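Local coordinates for protein transcriptional regulator ComR (Streptococcus vestibularis F0396, PDB 6HU8) that regulates competence as a pheromone-responsive transcription factor of the RNPP family, probably binding DNA through its helix-turn-helix domain and a signalling peptide through its TPR domain, at residues S6-I11 / L66-I72; E31-L37 / K51-I55; Y250-K255 / N270-A274. All blocks are in the same frame, centred on the assembly; numbering follows the deposited sequence.

Contact 1: residues S6-I11 / L66-I72; sequences SIGLRI and LLDHDRI
R10 and S6, one turn apart on helix 3-17, converge on a single carboxylate oxygen of D70. The guanidinium of R10 comes end-on and gives both terminal nitrogens to that atom. NH2 lies 2.6 Å from D70 OD2, on its anti side, and NH1 lies 2.7 Å from the same OD2. The oxygen sits in the guanidinium plane, but the carboxylate is turned 48° against that plane. The hydroxyl of S6 adds a third bond, OG to D70 OD2 at 2.5 Å, from above the carboxylate plane. S6 OG also meets the backbone oxygen of I3. The paired R10 nitrogens would favour the ionised form of D70. Beside this polar grip lies the tight apolar part. CD1 of I7 meets L67 CD2 at 3.6 Å and also packs on CG2 of I72. Deeper in, I11 crosses L66 at about a right angle. The contact ties the first helix of the HTH cro/C1-type domain to the end of helix 63-67 and the type II' turn L67-D70 that leaves it. I11 and L66 both continue onto I55 of helix 49-59. The D68 side is looser and more exposed. There a water links R10 NE to D68 OD2, two atoms 4.0 Å apart. The backbone oxygen of L67 and CB of D68 stand over one guanidinium face, and the backbone oxygen of S6 over the opposite one.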
loop_
_atom_site.group_PDB
_atom_site.type_symbol
_atom_site.label_atom_id
_atom_site.label_comp_id
_atom_site.label_asym_id
_atom_site.label_seq_id
_atom_site.Cartn_x
_atom_site.Cartn_y
_atom_site.Cartn_z
ATOM N N SER A 6 21.762 3.444 20.238
ATOM C CA SER A 6 21.994 2.588 21.404
ATOM C C SER A 6 21.390 1.208 21.191
ATOM O O SER A 6 22.032 0.188 21.465
ATOM C CB SER A 6 21.440 3.231 22.684
ATOM O OG SER A 6 20.053 3.489 22.542
ATOM N N ILE A 7 20.158 1.172 20.698
ATOM C CA ILE A 7 19.518 -0.099 20.372
ATOM C C ILE A 7 20.310 -0.859 19.289
ATOM O O ILE A 7 20.625 -2.031 19.469
ATOM C CB ILE A 7 18.050 0.116 19.916
ATOM C CG1 ILE A 7 17.208 0.587 21.108
ATOM C CG2 ILE A 7 17.467 -1.165 19.344
ATOM C CD1 ILE A 7 15.793 0.964 20.746
ATOM N N GLY A 8 20.633 -0.199 18.182
ATOM C CA GLY A 8 21.475 -0.818 17.160
ATOM C C GLY A 8 22.768 -1.431 17.712
ATOM O O GLY A 8 23.145 -2.558 17.377
ATOM N N LEU A 9 23.463 -0.706 18.579
ATOM C CA LEU A 9 24.722 -1.219 19.123
ATOM C C LEU A 9 24.497 -2.395 20.079
ATOM O O LEU A 9 25.306 -3.308 20.133
ATOM C CB LEU A 9 25.491 -0.104 19.828
ATOM C CG LEU A 9 26.804 -0.488 20.501
ATOM C CD1 LEU A 9 27.886 -0.886 19.467
ATOM C CD2 LEU A 9 27.263 0.656 21.398
ATOM N N ARG A 10 23.391 -2.396 20.816
ATOM C CA ARG A 10 23.097 -3.538 21.690
ATOM C C ARG A 10 22.843 -4.798 20.884
ATOM O O ARG A 10 23.305 -5.881 21.234
ATOM C CB ARG A 10 21.894 -3.248 22.583
ATOM C CG ARG A 10 22.274 -2.573 23.876
ATOM C CD ARG A 10 21.066 -2.315 24.736
ATOM N NE ARG A 10 21.143 -1.000 25.370
ATOM C CZ ARG A 10 20.399 0.050 25.028
ATOM N NH1 ARG A 10 20.553 1.200 25.676
ATOM N NH2 ARG A 10 19.488 -0.045 24.054
ATOM N N ILE A 11 22.096 -4.646 19.800
ATOM C CA ILE A 11 21.827 -5.754 18.910
ATOM C C ILE A 11 23.121 -6.261 18.289
ATOM O O ILE A 11 23.390 -7.470 18.270
ATOM C CB ILE A 11 20.845 -5.343 17.802
ATOM C CG1 ILE A 11 19.438 -5.140 18.387
ATOM C CG2 ILE A 11 20.833 -6.382 16.702
ATOM C CD1 ILE A 11 18.464 -4.437 17.424
ATOM N N LEU A 66 17.241 -6.479 24.921
ATOM C CA LEU A 66 17.913 -5.749 23.856
ATOM C C LEU A 66 17.688 -4.252 23.994
ATOM O O LEU A 66 18.453 -3.440 23.473
ATOM C CB LEU A 66 17.416 -6.215 22.489
ATOM C CG LEU A 66 17.865 -7.597 22.034
ATOM C CD1 LEU A 66 17.279 -7.892 20.674
ATOM C CD2 LEU A 66 19.393 -7.706 22.015
ATOM N N LEU A 67 16.614 -3.878 24.669
ATOM C CA LEU A 67 16.281 -2.465 24.769
ATOM C C LEU A 67 16.968 -1.782 25.948
ATOM O O LEU A 67 17.186 -0.574 25.905
ATOM C CB LEU A 67 14.769 -2.271 24.884
ATOM C CG LEU A 67 13.918 -2.672 23.686
ATOM C CD1 LEU A 67 12.432 -2.596 24.071
ATOM C CD2 LEU A 67 14.247 -1.763 22.514
ATOM N N ASP A 68 17.316 -2.555 26.980
ATOM C CA ASP A 68 17.689 -1.982 28.282
ATOM C C ASP A 68 16.571 -1.041 28.715
ATOM O O ASP A 68 15.442 -1.484 28.959
ATOM C CB ASP A 68 19.029 -1.256 28.217
ATOM C CG ASP A 68 19.873 -1.464 29.468
ATOM O OD1 ASP A 68 19.292 -1.595 30.561
ATOM O OD2 ASP A 68 21.116 -1.489 29.349
ATOM N N HIS A 69 16.842 0.259 28.765
ATOM C CA HIS A 69 15.779 1.194 29.145
ATOM C C HIS A 69 15.138 1.883 27.938
ATOM O O HIS A 69 14.113 2.561 28.085
ATOM C CB HIS A 69 16.311 2.250 30.117
ATOM C CG HIS A 69 16.990 1.671 31.322
ATOM N ND1 HIS A 69 17.942 2.364 32.042
ATOM C CD2 HIS A 69 16.860 0.468 31.928
ATOM C CE1 HIS A 69 18.371 1.610 33.041
ATOM N NE2 HIS A 69 17.729 0.453 32.993
ATOM N N ASP A 70 15.740 1.717 26.759
ATOM C CA ASP A 70 15.215 2.319 25.525
ATOM C C ASP A 70 13.870 1.717 25.154
ATOM O O ASP A 70 13.564 0.595 25.552
ATOM C CB ASP A 70 16.196 2.132 24.354
ATOM C CG ASP A 70 17.489 2.898 24.542
ATOM O OD1 ASP A 70 17.421 4.070 24.963
ATOM O OD2 ASP A 70 18.570 2.332 24.251
ATOM N N ARG A 71 13.074 2.455 24.381
ATOM C CA ARG A 71 11.767 1.965 23.932
ATOM C C ARG A 71 11.597 2.083 22.424
ATOM O O ARG A 71 12.286 2.871 21.780
ATOM C CB ARG A 71 10.649 2.729 24.635
ATOM C CG ARG A 71 10.818 2.776 26.139
ATOM C CD ARG A 71 10.197 4.023 26.728
ATOM N NE ARG A 71 8.740 3.980 26.677
ATOM C CZ ARG A 71 7.969 5.044 26.476
ATOM N NH1 ARG A 71 8.517 6.242 26.299
ATOM N NH2 ARG A 71 6.648 4.912 26.448
ATOM N N ILE A 72 10.686 1.287 21.867
ATOM C CA ILE A 72 10.324 1.379 20.453
ATOM C C ILE A 72 8.828 1.577 20.267
ATOM O O ILE A 72 8.320 1.469 19.148
ATOM C CB ILE A 72 10.720 0.129 19.663
ATOM C CG1 ILE A 72 10.114 -1.112 20.321
ATOM C CG2 ILE A 72 12.229 0.034 19.547
ATOM C CD1 ILE A 72 10.182 -2.345 19.460
HETATM O O HOH W 1 23.124 -0.710 27.400
#

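Contact 2: residues E31-L37 / K51-I55; sequences ELTVRQL and KLSYI
L32 lies between K51, Y54 and I55 and touches each with a different part of its side chain. CD1 rests on K51 CD at 3.6 Å, CD2 reaches I55 CG1 at 3.5 Å, and CB meets the Y54 ring at CD2 and CE2. The CG of L32 stands opposite its backbone N (chi1 -174°), and the fork at CG sends one methyl to K51 and the other to I55. E31 takes a face of Y54. Its CB lies 4.0 Å from the ring centroid in a CH-pi contact, offset toward the rim. Its carboxylate reaches past CD1 and CE1, with its plane 59° from the ring. The K51 chain passes obliquely across L32 and bends at its last torsion. This bend brings NZ to the backbone oxygen of E31, 2.9 Å from K51 NZ to E31 O, with the donor above the carbonyl plane. L37 adds a looser apolar touch on I55.

Around this shell, other bonds fix the groups. K51 NZ also bonds Q151 of helix 139-152, and Y54 OH bonds the backbone oxygen of L25. The amide of Q36 crosses the K51 chain at about a right angle, with OE1 3.4 Å from K51 CE. Two bonds hold the start of helix 34-41: Q36 N to T33 OG1 at 3.2 Å, and T33 N to Q36 OE1 at 2.9 Å. This reciprocal pair is a capping box with T33 as N-cap. It opens the second helix of the helix-turn-helix, the recognition helix in Cro/C1-type domains.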
loop_
_atom_site.group_PDB
_atom_site.type_symbol
_atom_site.label_atom_id
_atom_site.label_comp_id
_atom_site.label_asym_id
_atom_site.label_seq_id
_atom_site.Cartn_x
_atom_site.Cartn_y
_atom_site.Cartn_z
ATOM N N GLU A 31 11.671 -12.319 7.450
ATOM C CA GLU A 31 11.260 -11.473 8.574
ATOM C C GLU A 31 12.202 -10.302 8.776
ATOM O O GLU A 31 11.798 -9.229 9.235
ATOM C CB GLU A 31 11.157 -12.311 9.852
ATOM C CG GLU A 31 9.966 -13.267 9.771
ATOM C CD GLU A 31 9.813 -14.172 10.977
ATOM O OE1 GLU A 31 10.593 -15.141 11.097
ATOM O OE2 GLU A 31 8.907 -13.918 11.798
ATOM N N LEU A 32 13.465 -10.521 8.430
ATOM C CA LEU A 32 14.492 -9.495 8.512
ATOM C C LEU A 32 15.522 -9.723 7.413
ATOM O O LEU A 32 16.007 -10.845 7.243
ATOM C CB LEU A 32 15.181 -9.523 9.872
ATOM C CG LEU A 32 16.166 -8.383 10.100
ATOM C CD1 LEU A 32 15.379 -7.097 10.299
ATOM C CD2 LEU A 32 17.039 -8.678 11.305
ATOM N N THR A 33 15.850 -8.686 6.657
ATOM C CA THR A 33 16.871 -8.840 5.621
ATOM C C THR A 33 18.199 -8.311 6.127
ATOM O O THR A 33 18.261 -7.578 7.120
ATOM C CB THR A 33 16.506 -8.108 4.316
ATOM O OG1 THR A 33 16.546 -6.689 4.532
ATOM C CG2 THR A 33 15.100 -8.513 3.836
ATOM N N VAL A 34 19.269 -8.663 5.432
ATOM C CA VAL A 34 20.576 -8.213 5.839
ATOM C C VAL A 34 20.653 -6.683 5.835
ATOM O O VAL A 34 21.205 -6.090 6.760
ATOM C CB VAL A 34 21.667 -8.837 4.923
ATOM C CG1 VAL A 34 22.981 -8.117 5.083
ATOM C CG2 VAL A 34 21.799 -10.332 5.259
ATOM N N ARG A 35 20.089 -6.036 4.813
ATOM C CA ARG A 35 20.237 -4.584 4.733
ATOM C C ARG A 35 19.369 -3.892 5.793
ATOM O O ARG A 35 19.753 -2.851 6.324
ATOM C CB ARG A 35 19.882 -4.074 3.339
ATOM C CG ARG A 35 20.911 -4.448 2.276
ATOM C CD ARG A 35 20.557 -3.832 0.927
ATOM N NE ARG A 35 19.373 -4.461 0.354
ATOM C CZ ARG A 35 18.831 -4.132 -0.816
ATOM N NH1 ARG A 35 19.365 -3.174 -1.569
ATOM N NH2 ARG A 35 17.749 -4.769 -1.234
ATOM N N GLN A 36 18.215 -4.483 6.093
ATOM C CA GLN A 36 17.380 -4.024 7.214
ATOM C C GLN A 36 18.157 -4.100 8.528
ATOM O O GLN A 36 18.173 -3.151 9.304
ATOM C CB GLN A 36 16.098 -4.858 7.306
ATOM C CG GLN A 36 15.012 -4.467 6.291
ATOM C CD GLN A 36 13.934 -5.503 6.189
ATOM O OE1 GLN A 36 13.969 -6.513 6.892
ATOM N NE2 GLN A 36 12.964 -5.274 5.311
ATOM N N LEU A 37 18.805 -5.235 8.779
ATOM C CA LEU A 37 19.638 -5.387 9.985
ATOM C C LEU A 37 20.779 -4.371 10.017
ATOM O O LEU A 37 20.993 -3.714 11.027
ATOM C CB LEU A 37 20.197 -6.817 10.092
ATOM C CG LEU A 37 21.124 -7.085 11.303
ATOM C CD1 LEU A 37 20.435 -6.749 12.632
ATOM C CD2 LEU A 37 21.578 -8.535 11.315
ATOM N N LYS A 51 10.150 -6.751 13.769
ATOM C CA LYS A 51 11.544 -7.048 13.495
ATOM C C LYS A 51 12.366 -7.217 14.795
ATOM O O LYS A 51 13.228 -8.099 14.876
ATOM C CB LYS A 51 12.132 -5.977 12.567
ATOM C CG LYS A 51 11.360 -5.923 11.235
ATOM C CD LYS A 51 12.190 -5.483 10.045
ATOM C CE LYS A 51 11.318 -5.400 8.773
ATOM N NZ LYS A 51 10.584 -6.660 8.455
ATOM N N LEU A 52 12.093 -6.419 15.825
ATOM C CA LEU A 52 12.811 -6.615 17.082
ATOM C C LEU A 52 12.446 -7.967 17.717
ATOM O O LEU A 52 13.302 -8.654 18.278
ATOM C CB LEU A 52 12.518 -5.481 18.071
ATOM C CG LEU A 52 13.403 -5.504 19.320
ATOM C CD1 LEU A 52 14.877 -5.334 18.998
ATOM C CD2 LEU A 52 12.983 -4.431 20.329
ATOM N N SER A 53 11.173 -8.345 17.621
ATOM C CA SER A 53 10.710 -9.640 18.123
ATOM C C SER A 53 11.466 -10.803 17.453
ATOM O O SER A 53 11.829 -11.786 18.098
ATOM C CB SER A 53 9.202 -9.776 17.891
ATOM O OG SER A 53 8.744 -11.039 18.323
ATOM N N TYR A 54 11.706 -10.678 16.152
ATOM C CA TYR A 54 12.426 -11.713 15.416
ATOM C C TYR A 54 13.886 -11.766 15.873
ATOM O O TYR A 54 14.433 -12.844 16.148
ATOM C CB TYR A 54 12.325 -11.459 13.901
ATOM C CG TYR A 54 13.253 -12.349 13.079
ATOM C CD1 TYR A 54 12.886 -13.650 12.759
ATOM C CD2 TYR A 54 14.497 -11.894 12.656
ATOM C CE1 TYR A 54 13.734 -14.481 12.029
ATOM C CE2 TYR A 54 15.377 -12.732 11.909
ATOM C CZ TYR A 54 14.970 -14.015 11.625
ATOM O OH TYR A 54 15.767 -14.846 10.908
ATOM N N ILE A 55 14.509 -10.590 15.953
ATOM C CA ILE A 55 15.915 -10.468 16.310
ATOM C C ILE A 55 16.149 -11.047 17.695
ATOM O O ILE A 55 17.128 -11.781 17.922
ATOM C CB ILE A 55 16.391 -8.988 16.261
ATOM C CG1 ILE A 55 16.484 -8.510 14.801
ATOM C CG2 ILE A 55 17.733 -8.813 16.970
ATOM C CD1 ILE A 55 16.754 -7.013 14.652
#

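Contact 3: residues Y250-K255 / N270-A274; sequences YILEAK and NYDKA
The rings of Y250 and Y271 each take an aliphatic CB from the opposite helix over one face. CB of K273 stands 4.2 Å from the centroid of the Y250 ring, a CH-pi contact 18° off the normal. The K273 chain then runs on extended across the rim, with CD 3.7 Å from Y250 CE1. On Y271 the CB of A254 takes the same role, 3.9 Å from the ring centroid. I251 approaches that ring obliquely, CG1 to Y271 CE1 at 3.9 Å. The third flat group is the amide of N270. It crosses E253 at about a right angle, and the amide and carboxylate planes are 37° apart. A water accepts from N270 ND2 at 3.0 Å and donates to E253 OE1. N270 OD1 is buried with no polar partner in the model.

Small residues let the backbones come close. CB of A254 packs on CB of N270, and CB of A274 lies 3.8 Å from Y250 CB. The axes of the two segments approach to 7.8 Å and run nearly antiparallel, at 169°. Such a helical hairpin is the basic unit of tetratricopeptide-type folds, in keeping with the TPR domain of this protein. Further out, Y271 OH bonds D297, and K255 NZ forms salt bridges with E293 and D297. Helix 285-296 packs against I251, Y271 and A274. Helix 226-240 meets Y250 and E253, while helix 200-219 touches L252 and K255.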
loop_
_atom_site.group_PDB
_atom_site.type_symbol
_atom_site.label_atom_id
_atom_site.label_comp_id
_atom_site.label_asym_id
_atom_site.label_seq_id
_atom_site.Cartn_x
_atom_site.Cartn_y
_atom_site.Cartn_z
ATOM N N TYR A 250 -17.666 0.887 -11.858
ATOM C CA TYR A 250 -18.468 0.615 -13.052
ATOM C C TYR A 250 -17.864 1.205 -14.335
ATOM O O TYR A 250 -18.102 0.690 -15.441
ATOM C CB TYR A 250 -19.896 1.111 -12.834
ATOM C CG TYR A 250 -20.616 0.189 -11.882
ATOM C CD1 TYR A 250 -20.937 -1.104 -12.263
ATOM C CD2 TYR A 250 -20.936 0.593 -10.599
ATOM C CE1 TYR A 250 -21.571 -1.967 -11.400
ATOM C CE2 TYR A 250 -21.563 -0.271 -9.722
ATOM C CZ TYR A 250 -21.885 -1.548 -10.140
ATOM O OH TYR A 250 -22.512 -2.411 -9.274
ATOM N N ILE A 251 -17.073 2.262 -14.202
ATOM C CA ILE A 251 -16.371 2.808 -15.369
ATOM C C ILE A 251 -15.349 1.786 -15.881
ATOM O O ILE A 251 -15.274 1.530 -17.089
ATOM C CB ILE A 251 -15.662 4.150 -15.042
ATOM C CG1 ILE A 251 -16.682 5.280 -14.868
ATOM C CG2 ILE A 251 -14.638 4.513 -16.130
ATOM C CD1 ILE A 251 -16.052 6.605 -14.390
ATOM N N LEU A 252 -14.573 1.195 -14.972
ATOM C CA LEU A 252 -13.617 0.136 -15.342
ATOM C C LEU A 252 -14.309 -1.075 -15.962
ATOM O O LEU A 252 -13.819 -1.623 -16.952
ATOM C CB LEU A 252 -12.793 -0.326 -14.130
ATOM C CG LEU A 252 -11.673 0.586 -13.637
ATOM C CD1 LEU A 252 -11.289 0.235 -12.190
ATOM C CD2 LEU A 252 -10.450 0.444 -14.560
ATOM N N GLU A 253 -15.431 -1.507 -15.388
ATOM C CA GLU A 253 -16.162 -2.631 -15.978
ATOM C C GLU A 253 -16.670 -2.283 -17.391
ATOM O O GLU A 253 -16.714 -3.141 -18.289
ATOM C CB GLU A 253 -17.338 -3.065 -15.088
ATOM C CG GLU A 253 -17.917 -4.416 -15.530
ATOM C CD GLU A 253 -19.009 -4.951 -14.632
ATOM O OE1 GLU A 253 -19.678 -5.918 -15.044
ATOM O OE2 GLU A 253 -19.196 -4.424 -13.513
ATOM N N ALA A 254 -17.043 -1.021 -17.591
ATOM C CA ALA A 254 -17.449 -0.559 -18.909
ATOM C C ALA A 254 -16.298 -0.617 -19.919
ATOM O O ALA A 254 -16.492 -1.049 -21.062
ATOM C CB ALA A 254 -18.005 0.861 -18.817
ATOM N N LYS A 255 -15.114 -0.185 -19.494
ATOM C CA LYS A 255 -13.937 -0.166 -20.360
ATOM C C LYS A 255 -13.515 -1.583 -20.734
ATOM O O LYS A 255 -13.089 -1.840 -21.866
ATOM C CB LYS A 255 -12.782 0.588 -19.681
ATOM C CG LYS A 255 -12.824 2.101 -19.958
ATOM C CD LYS A 255 -12.293 2.913 -18.807
ATOM C CE LYS A 255 -11.516 4.134 -19.291
ATOM N NZ LYS A 255 -12.242 5.031 -20.219
ATOM N N ASN A 270 -22.980 -0.250 -18.107
ATOM C CA ASN A 270 -22.052 -0.073 -16.994
ATOM C C ASN A 270 -21.700 1.400 -16.755
ATOM O O ASN A 270 -21.629 1.835 -15.595
ATOM C CB ASN A 270 -20.790 -0.912 -17.221
ATOM C CG ASN A 270 -21.064 -2.407 -17.087
ATOM O OD1 ASN A 270 -21.900 -2.821 -16.276
ATOM N ND2 ASN A 270 -20.368 -3.218 -17.868
ATOM N N TYR A 271 -21.531 2.179 -17.823
ATOM C CA TYR A 271 -21.374 3.629 -17.653
ATOM C C TYR A 271 -22.630 4.239 -17.034
ATOM O O TYR A 271 -22.533 5.146 -16.199
ATOM C CB TYR A 271 -21.074 4.328 -18.980
ATOM C CG TYR A 271 -19.595 4.508 -19.254
ATOM C CD1 TYR A 271 -18.803 5.317 -18.438
ATOM C CD2 TYR A 271 -18.997 3.884 -20.340
ATOM C CE1 TYR A 271 -17.438 5.475 -18.679
ATOM C CE2 TYR A 271 -17.636 4.041 -20.595
ATOM C CZ TYR A 271 -16.867 4.838 -19.766
ATOM O OH TYR A 271 -15.523 4.996 -20.027
ATOM N N ASP A 272 -23.805 3.754 -17.431
ATOM C CA ASP A 272 -25.047 4.310 -16.890
ATOM C C ASP A 272 -25.199 4.008 -15.406
ATOM O O ASP A 272 -25.705 4.850 -14.646
ATOM C CB ASP A 272 -26.279 3.789 -17.650
ATOM C CG ASP A 272 -26.513 4.515 -18.960
ATOM O OD1 ASP A 272 -25.847 5.543 -19.223
ATOM O OD2 ASP A 272 -27.398 4.067 -19.726
ATOM N N LYS A 273 -24.787 2.813 -14.988
ATOM C CA LYS A 273 -24.701 2.500 -13.563
ATOM C C LYS A 273 -23.772 3.463 -12.829
ATOM O O LYS A 273 -24.100 3.940 -11.739
ATOM C CB LYS A 273 -24.210 1.069 -13.349
ATOM C CG LYS A 273 -25.264 0.003 -13.566
ATOM C CD LYS A 273 -24.677 -1.392 -13.328
ATOM C CE LYS A 273 -25.701 -2.479 -13.659
ATOM N NZ LYS A 273 -25.095 -3.835 -13.729
ATOM N N ALA A 274 -22.593 3.718 -13.405
ATOM C CA ALA A 274 -21.665 4.703 -12.849
ATOM C C ALA A 274 -22.283 6.099 -12.719
ATOM O O ALA A 274 -22.090 6.784 -11.708
ATOM C CB ALA A 274 -20.380 4.774 -13.724
HETATM O O HOH W 2 -20.232 -6.216 -17.715
#

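Contacts 1 and 2 belong to one helical bundle, with centres 14 Å apart. In sequence, contact 2 is nested inside the loop that contact 1 closes. They touch through helix 49-59: L52 CD2 meets I72 CD1 at 3.6 Å, and I55 CG2 meets L66 CD1 at 3.8 Å. Contact 3 lies in the TPR domain, on the opposite side of the chain's centre. Its centre is 54 Å from that of contact 1 and 45 Å from that of contact 2. Helix 139-152 of the TPR domain bonds T33, R35, Q36 and K51, so contact 2 faces the domain interface in this peptide-free form.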